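Local coordinates for protein class I phosphodiesterase PDEB1 (Leishmania major, PDB 2R8Q) that is a class I phosphodiesterase whose all-helical catalytic domain holds a zinc and a magnesium ion beside a ligand pocket, at residues Y94-H100 and V139-M145; G146-F151 and Q279-E283; V245-L249 and L325-M329; L223-L229 and D320-F326. All blocks are in the same frame, centred on the assembly; numbering follows the deposited sequence.

Contact 1: residues Y94-H100 and V139-M145; sequences YRRVPYH and VHDLDHM. With ZN (zinc ion), chain C; MG (magnesium ion), chain D; IBM (3-isobutyl-1-methylxanthine), chain E.
His100 and His144 lie ring on ring, a face-to-face stack with centroids 3.8 Å apart and planes only 6° from parallel. His100 can be followed outward. A chi1 of -74° sets its imidazole beside the backbone N and over His144. Its CB sits over the face of the His144 ring, a CH-pi contact. CG lies next above that same ring. ND1 is over His144 CE1 at 3.5 Å and bonds outside the pair to Glu275, which helps fix the ring's rotation. CD2 meets Asp141 OD2 edge-on, with the carboxylate turned nearly square to the ring. CE1 comes near C13 of 3-isobutyl-1-methylxanthine. NE2, at the tip, is 2.7 Å from water 2, a zinc ligand. The opposite face of the ring is covered by Tyr99 CD2.

This is the two-metal centre of the HD-type phosphodiesterase fold. Asp141 bridges the ions: OD2 binds zinc at 2.1 Å and OD1 binds magnesium at 2.2 Å. His140 NE2 also binds zinc; His104 and Asp254 complete its protein ligands.

Farther out, Arg95 NE makes a salt bridge to Asp143 OD1 at 2.9 Å, meeting it from above the carboxylate plane. Asp143 OD2 is held by His175. Water 1 ties Arg95 N and His100 O to His144 O. Tyr94 CE1 packs on Leu142 CD2 at 3.6 Å. Tyr94 OH bonds Leu138 O and takes a further, weak bond from Asp141 N.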
# COMPACT_ATOMS: atom_id res chain seq x y z
N TYR A 94 -9.46 12.99 0.81
CA TYR A 94 -8.66 14.08 0.27
C TYR A 94 -8.40 15.06 1.40
O TYR A 94 -9.29 15.36 2.21
CB TYR A 94 -9.38 14.78 -0.90
CG TYR A 94 -9.30 13.95 -2.16
CD1 TYR A 94 -10.34 13.10 -2.53
CD2 TYR A 94 -8.13 13.94 -2.93
CE1 TYR A 94 -10.22 12.23 -3.62
CE2 TYR A 94 -8.00 13.08 -4.02
CZ TYR A 94 -9.04 12.23 -4.36
OH TYR A 94 -8.89 11.34 -5.40
N ARG A 95 -7.17 15.53 1.47
CA ARG A 95 -6.74 16.45 2.51
C ARG A 95 -6.95 17.91 2.14
O ARG A 95 -7.19 18.25 0.98
CB ARG A 95 -5.27 16.21 2.84
CG ARG A 95 -4.95 14.77 3.24
CD ARG A 95 -3.51 14.65 3.71
NE ARG A 95 -3.18 13.30 4.16
CZ ARG A 95 -2.04 12.96 4.75
NH1 ARG A 95 -1.11 13.89 4.97
NH2 ARG A 95 -1.82 11.71 5.13
N ARG A 96 -6.85 18.78 3.14
CA ARG A 96 -7.02 20.20 2.92
C ARG A 96 -5.74 20.87 2.44
O ARG A 96 -5.21 21.76 3.11
CB ARG A 96 -7.52 20.88 4.20
CG ARG A 96 -8.87 20.37 4.67
CD ARG A 96 -9.40 21.22 5.82
NE ARG A 96 -10.67 20.71 6.33
CZ ARG A 96 -10.82 19.54 6.94
NH1 ARG A 96 -9.77 18.75 7.12
NH2 ARG A 96 -12.02 19.16 7.37
N VAL A 97 -5.25 20.43 1.29
CA VAL A 97 -4.05 21.00 0.68
C VAL A 97 -4.53 21.98 -0.39
O VAL A 97 -5.67 21.90 -0.84
CB VAL A 97 -3.16 19.91 0.04
CG1 VAL A 97 -2.57 19.02 1.13
CG2 VAL A 97 -3.98 19.07 -0.93
N PRO A 98 -3.67 22.93 -0.80
CA PRO A 98 -4.04 23.93 -1.81
C PRO A 98 -4.52 23.45 -3.17
O PRO A 98 -5.46 24.01 -3.73
CB PRO A 98 -2.77 24.78 -1.94
CG PRO A 98 -2.12 24.64 -0.59
CD PRO A 98 -2.30 23.16 -0.31
N TYR A 99 -3.88 22.41 -3.70
CA TYR A 99 -4.25 21.91 -5.01
C TYR A 99 -4.79 20.49 -5.08
O TYR A 99 -5.85 20.26 -5.65
CB TYR A 99 -3.05 22.04 -5.96
CG TYR A 99 -3.35 21.62 -7.38
CD1 TYR A 99 -4.09 22.44 -8.23
CD2 TYR A 99 -2.91 20.39 -7.87
CE1 TYR A 99 -4.38 22.05 -9.53
CE2 TYR A 99 -3.20 19.99 -9.16
CZ TYR A 99 -3.93 20.82 -9.99
OH TYR A 99 -4.20 20.43 -11.28
N HIS A 100 -4.06 19.54 -4.51
CA HIS A 100 -4.49 18.15 -4.58
C HIS A 100 -5.57 17.78 -3.58
O HIS A 100 -5.45 16.81 -2.82
CB HIS A 100 -3.29 17.20 -4.45
CG HIS A 100 -2.44 17.16 -5.68
ND1 HIS A 100 -1.27 17.87 -5.80
CD2 HIS A 100 -2.61 16.52 -6.86
CE1 HIS A 100 -0.76 17.67 -7.01
NE2 HIS A 100 -1.55 16.85 -7.67
N VAL A 139 -10.57 8.73 -7.80
CA VAL A 139 -9.66 8.06 -6.88
C VAL A 139 -8.19 8.29 -7.20
O VAL A 139 -7.32 7.92 -6.42
CB VAL A 139 -9.86 6.52 -6.88
CG1 VAL A 139 -11.32 6.17 -6.63
CG2 VAL A 139 -9.39 5.94 -8.20
N HIS A 140 -7.90 8.93 -8.33
CA HIS A 140 -6.52 9.07 -8.77
C HIS A 140 -5.49 9.81 -7.92
O HIS A 140 -4.29 9.66 -8.16
CB HIS A 140 -6.47 9.57 -10.23
CG HIS A 140 -6.33 11.05 -10.38
ND1 HIS A 140 -7.39 11.92 -10.29
CD2 HIS A 140 -5.23 11.81 -10.60
CE1 HIS A 140 -6.96 13.15 -10.46
NE2 HIS A 140 -5.65 13.12 -10.65
N ASP A 141 -5.94 10.59 -6.94
CA ASP A 141 -5.02 11.32 -6.06
C ASP A 141 -5.34 11.12 -4.57
O ASP A 141 -4.90 11.91 -3.73
CB ASP A 141 -5.03 12.82 -6.37
CG ASP A 141 -4.03 13.20 -7.44
OD1 ASP A 141 -2.93 12.61 -7.45
OD2 ASP A 141 -4.33 14.11 -8.24
N LEU A 142 -6.09 10.07 -4.25
CA LEU A 142 -6.49 9.82 -2.86
C LEU A 142 -5.39 9.99 -1.80
O LEU A 142 -4.32 9.41 -1.90
CB LEU A 142 -7.09 8.42 -2.73
CG LEU A 142 -8.45 8.17 -3.38
CD1 LEU A 142 -8.70 6.66 -3.47
CD2 LEU A 142 -9.55 8.84 -2.57
N ASP A 143 -5.70 10.79 -0.78
CA ASP A 143 -4.80 11.03 0.35
C ASP A 143 -3.47 11.70 -0.01
O ASP A 143 -2.46 11.49 0.67
CB ASP A 143 -4.57 9.71 1.10
CG ASP A 143 -3.90 9.90 2.45
OD1 ASP A 143 -4.31 10.82 3.20
OD2 ASP A 143 -2.98 9.12 2.77
N HIS A 144 -3.48 12.49 -1.07
CA HIS A 144 -2.28 13.23 -1.47
C HIS A 144 -1.98 14.16 -0.29
O HIS A 144 -2.90 14.74 0.30
CB HIS A 144 -2.57 14.03 -2.74
CG HIS A 144 -1.34 14.48 -3.47
ND1 HIS A 144 -0.48 15.43 -2.97
CD2 HIS A 144 -0.84 14.12 -4.68
CE1 HIS A 144 0.50 15.63 -3.83
NE2 HIS A 144 0.30 14.85 -4.88
N MET A 145 -0.70 14.30 0.04
CA MET A 145 -0.29 15.12 1.17
C MET A 145 0.25 16.50 0.79
O MET A 145 0.72 17.24 1.65
CB MET A 145 0.74 14.35 2.00
CG MET A 145 0.22 13.01 2.50
SD MET A 145 1.50 11.82 3.01
CE MET A 145 1.16 10.46 1.88
ZN ZN C . -4.07 14.64 -10.29
MG MG D . -1.32 12.50 -8.89
N9 IBM E . 3.61 21.19 -12.73
C8 IBM E . 4.45 22.27 -12.83
N7 IBM E . 3.84 23.40 -13.09
C5 IBM E . 2.50 23.04 -13.15
C4 IBM E . 2.34 21.69 -12.94
N3 IBM E . 1.19 20.99 -12.93
C2 IBM E . 0.07 21.74 -13.17
N1 IBM E . 0.13 23.12 -13.40
C6 IBM E . 1.34 23.77 -13.39
O6 IBM E . 1.40 24.97 -13.59
O2 IBM E . -1.03 21.18 -13.18
C10 IBM E . -1.09 23.87 -13.65
C11 IBM E . 1.14 19.56 -12.68
C12 IBM E . 1.59 19.29 -11.24
C13 IBM E . 0.40 19.30 -10.29
C14 IBM E . 2.34 17.96 -11.15
O HOH W 1 -5.51 14.94 -0.68
O HOH W 2 -2.31 16.11 -10.16
O HOH W 3 -2.34 13.39 -10.61
O HOH W 4 -0.12 11.67 -7.22
O HOH W 5 0.35 11.95 -10.20
O HOH W 6 -0.37 14.45 -8.46

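Contact 2: residues G146-F151 and Q279-E283; sequences GVNNSF and QGDME
The N-cap of helix 149-154 is gripped here by a glutamine from helix 262-285. Asn148 is the cap: its OD1 accepts from Phe151 N at 3.1 Å, nearly along the C=O axis. Gln279 adds two bonds across the contact. Its OE1 takes Asn148 N at 2.9 Å, and its NE2 gives to Asn148 OD1 at 3.0 Å. The two amides stand almost at a right angle, 85° apart, and both cross bonds come from above a carbonyl plane. With CG anti to the backbone N (chi1 174°) and the chain extended, Gln279 reaches straight across to the cap.

Next to these polar groups, Val147 CG1 lies over the centre of the Phe151 ring. The same methyl touches Met282 CE at 3.5 Å. Glu283 CG meets the edge of that ring near CD2. Met282 SD makes an oblique Met-aromatic contact with it.

Gln279 NE2 also gives a nearly straight bond to Glu283 OE2, in the plane of its own amide. Water 7 joins Gln279 OE1 to Gly146 O. Both ends of the glutamine amide therefore have two partners each. This fixes which end is oxygen and which is nitrogen, and leaves the amide little freedom to turn.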
# COMPACT_ATOMS: atom_id res chain seq x y z
N GLY A 146 0.18 16.84 -0.49
CA GLY A 146 0.68 18.14 -0.91
C GLY A 146 2.15 18.19 -1.28
O GLY A 146 2.70 19.27 -1.48
N VAL A 147 2.80 17.03 -1.34
CA VAL A 147 4.21 16.97 -1.73
C VAL A 147 4.35 15.92 -2.82
O VAL A 147 3.59 14.95 -2.85
CB VAL A 147 5.13 16.60 -0.53
CG1 VAL A 147 5.08 17.71 0.51
CG2 VAL A 147 4.71 15.28 0.07
N ASN A 148 5.30 16.12 -3.73
CA ASN A 148 5.49 15.16 -4.83
C ASN A 148 6.34 13.95 -4.45
O ASN A 148 6.84 13.85 -3.33
CB ASN A 148 6.10 15.86 -6.06
CG ASN A 148 7.41 16.56 -5.77
OD1 ASN A 148 8.16 16.16 -4.88
ND2 ASN A 148 7.70 17.61 -6.53
N ASN A 149 6.47 13.00 -5.37
CA ASN A 149 7.23 11.79 -5.09
C ASN A 149 8.68 12.08 -4.69
O ASN A 149 9.23 11.40 -3.83
CB ASN A 149 7.22 10.83 -6.29
CG ASN A 149 5.87 10.18 -6.50
OD1 ASN A 149 5.11 9.98 -5.55
ND2 ASN A 149 5.57 9.82 -7.74
N SER A 150 9.27 13.09 -5.31
CA SER A 150 10.66 13.45 -5.02
C SER A 150 10.86 13.78 -3.54
O SER A 150 11.88 13.43 -2.95
CB SER A 150 11.09 14.65 -5.87
OG SER A 150 12.43 15.01 -5.58
N PHE A 151 9.88 14.46 -2.95
CA PHE A 151 9.96 14.84 -1.54
C PHE A 151 10.19 13.63 -0.64
O PHE A 151 11.04 13.67 0.25
CB PHE A 151 8.67 15.57 -1.14
CG PHE A 151 8.64 16.01 0.30
CD1 PHE A 151 8.22 15.15 1.30
CD2 PHE A 151 9.02 17.31 0.64
CE1 PHE A 151 8.17 15.57 2.63
CE2 PHE A 151 8.98 17.74 1.96
CZ PHE A 151 8.55 16.86 2.96
N GLN A 279 5.49 22.93 -0.12
CA GLN A 279 6.41 21.81 -0.13
C GLN A 279 7.81 22.38 0.09
O GLN A 279 8.62 21.81 0.81
CB GLN A 279 6.39 21.05 -1.46
CG GLN A 279 7.46 19.95 -1.50
CD GLN A 279 7.43 19.11 -2.76
OE1 GLN A 279 6.36 18.83 -3.31
NE2 GLN A 279 8.60 18.67 -3.21
N GLY A 280 8.07 23.51 -0.56
CA GLY A 280 9.37 24.15 -0.43
C GLY A 280 9.64 24.55 1.01
O GLY A 280 10.75 24.37 1.50
N ASP A 281 8.63 25.09 1.68
CA ASP A 281 8.78 25.49 3.08
C ASP A 281 9.13 24.27 3.93
O ASP A 281 9.97 24.35 4.82
CB ASP A 281 7.50 26.14 3.61
CG ASP A 281 7.19 27.47 2.95
OD1 ASP A 281 8.12 28.11 2.42
OD2 ASP A 281 6.01 27.88 2.98
N MET A 282 8.49 23.15 3.65
CA MET A 282 8.76 21.92 4.40
C MET A 282 10.15 21.40 4.11
O MET A 282 10.81 20.85 5.00
CB MET A 282 7.72 20.84 4.06
CG MET A 282 6.35 21.11 4.65
SD MET A 282 5.19 19.77 4.32
CE MET A 282 4.49 20.32 2.78
N GLU A 283 10.61 21.56 2.87
CA GLU A 283 11.94 21.10 2.50
C GLU A 283 13.00 21.94 3.22
O GLU A 283 14.04 21.42 3.63
CB GLU A 283 12.13 21.16 0.98
CG GLU A 283 11.18 20.23 0.24
CD GLU A 283 11.32 20.30 -1.26
OE1 GLU A 283 11.46 21.43 -1.79
OE2 GLU A 283 11.26 19.24 -1.92
O HOH W 7 4.04 20.19 -3.85

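Contact 3: residues V245-L249 and L325-M329; sequences VMETL and LFHGM
The ring of Phe326 is the main bump of this contact. It pushes into a hollow on helix 239-254 made by Val245, Thr248 and Leu249. These three sit one turn apart or side by side on the helix, so they form three parts of one shallow socket.

Leu249 covers a face of the ring. Its CD2 stands over that face, offset toward the rim, 4.1 Å from the centroid and 19° off the normal. This is a CH-pi contact. The other two residues meet the ring at its edge. Val245 CG1 is 3.8 Å from Phe326 CE1, and Thr248 CG2 is 3.8 Å from Phe326 CE2. The ring is thus caught between two methyl groups at its far corners, with CZ pointing in between them.

The Thr248 methyl can do this because it lies anti to the backbone N, while OG1 turns back to bond Leu244 O in its own helix. The polar end is in this way kept from the apolar socket.

Smaller bumps lie beside the ring. Leu325 CD2 touches the second methyl of Val245, CG2, at 4.0 Å, and the two side chains cross at about a right angle. Met329 SD comes to Leu249 CD2 at 4.2 Å. No hydrogen bond crosses the contact.

Phe326 is also the centre of an inverse gamma turn. The turn belongs to the link between helices 302-324 and 330-348. A loop aromatic plugged into a helix surface in this way is plain apolar core packing of an all-helical domain.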
# COMPACT_ATOMS: atom_id res chain seq x y z
N VAL A 245 -5.17 4.62 -24.72
CA VAL A 245 -5.99 5.80 -24.93
C VAL A 245 -6.54 6.28 -23.59
O VAL A 245 -6.56 7.48 -23.31
CB VAL A 245 -7.17 5.51 -25.90
CG1 VAL A 245 -8.23 6.62 -25.79
CG2 VAL A 245 -6.66 5.42 -27.33
N MET A 246 -6.97 5.34 -22.75
CA MET A 246 -7.49 5.69 -21.42
C MET A 246 -6.41 6.37 -20.59
O MET A 246 -6.66 7.39 -19.94
CB MET A 246 -7.96 4.43 -20.68
CG MET A 246 -9.20 3.77 -21.26
SD MET A 246 -9.60 2.23 -20.37
CE MET A 246 -10.29 2.89 -18.87
N GLU A 247 -5.21 5.80 -20.61
CA GLU A 247 -4.10 6.36 -19.83
C GLU A 247 -3.73 7.75 -20.32
O GLU A 247 -3.42 8.63 -19.53
CB GLU A 247 -2.88 5.44 -19.91
CG GLU A 247 -3.13 4.05 -19.35
CD GLU A 247 -2.01 3.07 -19.67
OE1 GLU A 247 -1.25 3.34 -20.62
OE2 GLU A 247 -1.90 2.04 -18.98
N THR A 248 -3.75 7.93 -21.64
CA THR A 248 -3.40 9.22 -22.21
C THR A 248 -4.46 10.27 -21.88
O THR A 248 -4.13 11.43 -21.63
CB THR A 248 -3.23 9.11 -23.73
OG1 THR A 248 -2.26 8.10 -24.01
CG2 THR A 248 -2.75 10.43 -24.32
N LEU A 249 -5.73 9.86 -21.87
CA LEU A 249 -6.81 10.78 -21.53
C LEU A 249 -6.72 11.22 -20.08
O LEU A 249 -6.87 12.41 -19.79
CB LEU A 249 -8.18 10.14 -21.78
CG LEU A 249 -8.64 10.07 -23.24
CD1 LEU A 249 -9.90 9.23 -23.34
CD2 LEU A 249 -8.87 11.47 -23.79
N LEU A 325 -4.41 11.86 -32.75
CA LEU A 325 -5.54 10.96 -32.54
C LEU A 325 -6.81 11.60 -31.99
O LEU A 325 -7.91 11.31 -32.47
CB LEU A 325 -5.11 9.81 -31.61
CG LEU A 325 -6.13 8.67 -31.44
CD1 LEU A 325 -6.39 8.00 -32.78
CD2 LEU A 325 -5.59 7.67 -30.43
N PHE A 326 -6.68 12.46 -30.99
CA PHE A 326 -7.84 13.11 -30.40
C PHE A 326 -8.16 14.41 -31.14
O PHE A 326 -8.10 15.50 -30.57
CB PHE A 326 -7.60 13.43 -28.92
CG PHE A 326 -7.17 12.25 -28.09
CD1 PHE A 326 -7.74 10.99 -28.30
CD2 PHE A 326 -6.22 12.39 -27.09
CE1 PHE A 326 -7.37 9.90 -27.51
CE2 PHE A 326 -5.85 11.31 -26.30
CZ PHE A 326 -6.42 10.06 -26.51
N HIS A 327 -8.53 14.28 -32.41
CA HIS A 327 -8.83 15.44 -33.24
C HIS A 327 -10.01 16.28 -32.75
O HIS A 327 -10.06 17.49 -33.00
CB HIS A 327 -9.07 14.98 -34.68
CG HIS A 327 -7.99 14.08 -35.21
ND1 HIS A 327 -8.16 12.71 -35.32
CD2 HIS A 327 -6.72 14.34 -35.61
CE1 HIS A 327 -7.04 12.17 -35.78
NE2 HIS A 327 -6.15 13.14 -35.96
N GLY A 328 -10.95 15.65 -32.05
CA GLY A 328 -12.10 16.38 -31.55
C GLY A 328 -11.82 17.30 -30.37
O GLY A 328 -12.71 18.04 -29.94
N MET A 329 -10.60 17.27 -29.86
CA MET A 329 -10.21 18.10 -28.72
C MET A 329 -9.37 19.30 -29.15
O MET A 329 -8.52 19.79 -28.40
CB MET A 329 -9.44 17.26 -27.69
CG MET A 329 -10.34 16.34 -26.86
SD MET A 329 -9.46 14.95 -26.09
CE MET A 329 -8.30 15.82 -25.05

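Contact 4: residues L223-L229 and D320-F326; sequences LSRFTEL and DIVGNLF
This is side-by-side packing of two nearly parallel helices, 219-232 and 302-324, in the helical catalytic domain. The axes of the short segments run 10.5 Å apart at an angle of 8°. Phe226 bridges the gap. A chi1 of 170° swings its ring away from its own backbone N and across to the C-terminal end of helix 302-324.

Ile321 lies against one face of that ring. Its CG2 is 4.0 Å from the centroid, offset toward the rim, in a CH-pi contact. The ring corner CE2 also comes within 3.4 Å of Ile321 CA, so the aromatic reaches the helix backbone itself. Asp320 O lies at the ring edge. At the end of the ring, Phe226 CZ meets Leu325 CB at 3.7 Å; the other corner, CE1, comes near Leu325 CD2. The rings of Phe226 and Phe326 meet obliquely, with planes at 42°.

A polar link runs along one margin. Water 8 donates to Thr227 OG1 and to Asp320 OD2, both at 2.6 Å. Thr227 OG1 in turn gives its proton to Leu223 O in its own helix. Leu223 CD2 passes near Asp320 OD2, and Leu223 CD1 near Ile321 CG2.

Helix 239-254 joins this packing through Thr248, which touches both Phe226 and Ile321. Val322 points away from 223-229 and meets helix 330-348. Helix 239-254 thus packs on both helices, and helix 330-348 on helix 302-324.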
# COMPACT_ATOMS: atom_id res chain seq x y z
N LEU A 223 4.25 9.47 -23.58
CA LEU A 223 4.01 10.15 -24.85
C LEU A 223 4.63 9.36 -26.00
O LEU A 223 4.06 9.27 -27.08
CB LEU A 223 4.56 11.58 -24.82
CG LEU A 223 4.34 12.43 -26.08
CD1 LEU A 223 2.87 12.40 -26.48
CD2 LEU A 223 4.80 13.86 -25.81
N SER A 224 5.81 8.78 -25.75
CA SER A 224 6.50 7.98 -26.75
C SER A 224 5.64 6.80 -27.19
O SER A 224 5.50 6.53 -28.39
CB SER A 224 7.83 7.46 -26.19
OG SER A 224 8.45 6.55 -27.08
N ARG A 225 5.07 6.09 -26.22
CA ARG A 225 4.23 4.94 -26.53
C ARG A 225 2.95 5.37 -27.23
O ARG A 225 2.46 4.67 -28.12
CB ARG A 225 3.94 4.15 -25.25
CG ARG A 225 5.18 3.42 -24.73
CD ARG A 225 4.92 2.56 -23.50
NE ARG A 225 4.57 3.36 -22.32
CZ ARG A 225 3.34 3.52 -21.87
NH1 ARG A 225 2.32 2.93 -22.49
NH2 ARG A 225 3.12 4.26 -20.79
N PHE A 226 2.41 6.52 -26.85
CA PHE A 226 1.19 7.03 -27.48
C PHE A 226 1.48 7.34 -28.94
O PHE A 226 0.68 7.05 -29.83
CB PHE A 226 0.70 8.31 -26.80
CG PHE A 226 -0.40 9.00 -27.55
CD1 PHE A 226 -1.72 8.55 -27.45
CD2 PHE A 226 -0.12 10.06 -28.40
CE1 PHE A 226 -2.74 9.16 -28.19
CE2 PHE A 226 -1.13 10.67 -29.15
CZ PHE A 226 -2.44 10.21 -29.04
N THR A 227 2.64 7.94 -29.19
CA THR A 227 3.05 8.30 -30.54
C THR A 227 3.22 7.06 -31.41
O THR A 227 2.82 7.05 -32.58
CB THR A 227 4.36 9.10 -30.53
OG1 THR A 227 4.21 10.23 -29.66
CG2 THR A 227 4.69 9.60 -31.93
N GLU A 228 3.81 6.01 -30.85
CA GLU A 228 4.00 4.77 -31.59
C GLU A 228 2.63 4.20 -31.94
O GLU A 228 2.45 3.61 -33.01
CB GLU A 228 4.80 3.76 -30.76
CG GLU A 228 5.07 2.42 -31.45
CD GLU A 228 5.73 2.57 -32.81
OE1 GLU A 228 6.60 3.45 -32.96
OE2 GLU A 228 5.37 1.81 -33.73
N LEU A 229 1.67 4.37 -31.05
CA LEU A 229 0.31 3.90 -31.28
C LEU A 229 -0.23 4.59 -32.53
O LEU A 229 -0.85 3.96 -33.39
CB LEU A 229 -0.58 4.22 -30.08
CG LEU A 229 -2.09 4.04 -30.27
CD1 LEU A 229 -2.40 2.59 -30.56
CD2 LEU A 229 -2.82 4.50 -29.01
N ASP A 320 0.43 17.27 -29.52
CA ASP A 320 0.75 15.93 -30.00
C ASP A 320 -0.42 14.95 -29.96
O ASP A 320 -0.71 14.28 -30.95
CB ASP A 320 1.92 15.35 -29.22
CG ASP A 320 3.26 15.83 -29.74
OD1 ASP A 320 3.33 16.95 -30.29
OD2 ASP A 320 4.25 15.08 -29.60
N ILE A 321 -1.10 14.85 -28.82
CA ILE A 321 -2.20 13.90 -28.73
C ILE A 321 -3.42 14.31 -29.55
O ILE A 321 -4.12 13.46 -30.08
CB ILE A 321 -2.62 13.64 -27.26
CG1 ILE A 321 -3.24 14.90 -26.65
CG2 ILE A 321 -1.40 13.20 -26.46
CD1 ILE A 321 -3.79 14.66 -25.24
N VAL A 322 -3.66 15.62 -29.66
CA VAL A 322 -4.80 16.09 -30.44
C VAL A 322 -4.52 15.92 -31.93
O VAL A 322 -5.37 15.46 -32.69
CB VAL A 322 -5.11 17.58 -30.15
CG1 VAL A 322 -6.15 18.10 -31.13
CG2 VAL A 322 -5.64 17.72 -28.73
N GLY A 323 -3.31 16.30 -32.34
CA GLY A 323 -2.95 16.19 -33.74
C GLY A 323 -2.81 14.76 -34.25
O GLY A 323 -3.05 14.49 -35.42
N ASN A 324 -2.45 13.84 -33.36
CA ASN A 324 -2.25 12.45 -33.76
C ASN A 324 -3.42 11.48 -33.56
O ASN A 324 -3.41 10.39 -34.13
CB ASN A 324 -1.01 11.88 -33.07
CG ASN A 324 0.28 12.48 -33.59
OD1 ASN A 324 0.56 12.43 -34.79
ND2 ASN A 324 1.07 13.06 -32.70
N LEU A 325 -4.41 11.86 -32.75
CA LEU A 325 -5.54 10.96 -32.54
C LEU A 325 -6.81 11.60 -31.99
O LEU A 325 -7.91 11.31 -32.47
CB LEU A 325 -5.11 9.81 -31.61
CG LEU A 325 -6.13 8.67 -31.44
CD1 LEU A 325 -6.39 8.00 -32.78
CD2 LEU A 325 -5.59 7.67 -30.43
N PHE A 326 -6.68 12.46 -30.99
CA PHE A 326 -7.84 13.11 -30.40
C PHE A 326 -8.16 14.41 -31.14
O PHE A 326 -8.10 15.50 -30.57
CB PHE A 326 -7.60 13.43 -28.92
CG PHE A 326 -7.17 12.25 -28.09
CD1 PHE A 326 -7.74 10.99 -28.30
CD2 PHE A 326 -6.22 12.39 -27.09
CE1 PHE A 326 -7.37 9.90 -27.51
CE2 PHE A 326 -5.85 11.31 -26.30
CZ PHE A 326 -6.42 10.06 -26.51
O HOH W 8 5.22 12.63 -29.68

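How the contacts relate
From the N terminus, contact 1 closes first. It joins the loop after helix 80-92 to the loop after helix 127-139, at the metal centre. Contact 2 opens directly after it, at Gly146, and touches it where Val97 CG1 meets Gly146 N. It reaches forward to helix 262-285. Contacts 4 and 3 open next, on the successive helices 219-232 and 239-254. Both end around 320-329, share Leu325 and Phe326, and the loop of contact 3 lies within that of contact 4 but for its last residues. Each crosses contact 2. Contacts 3 and 4 lie about 31 Å from contact 2, centre to centre.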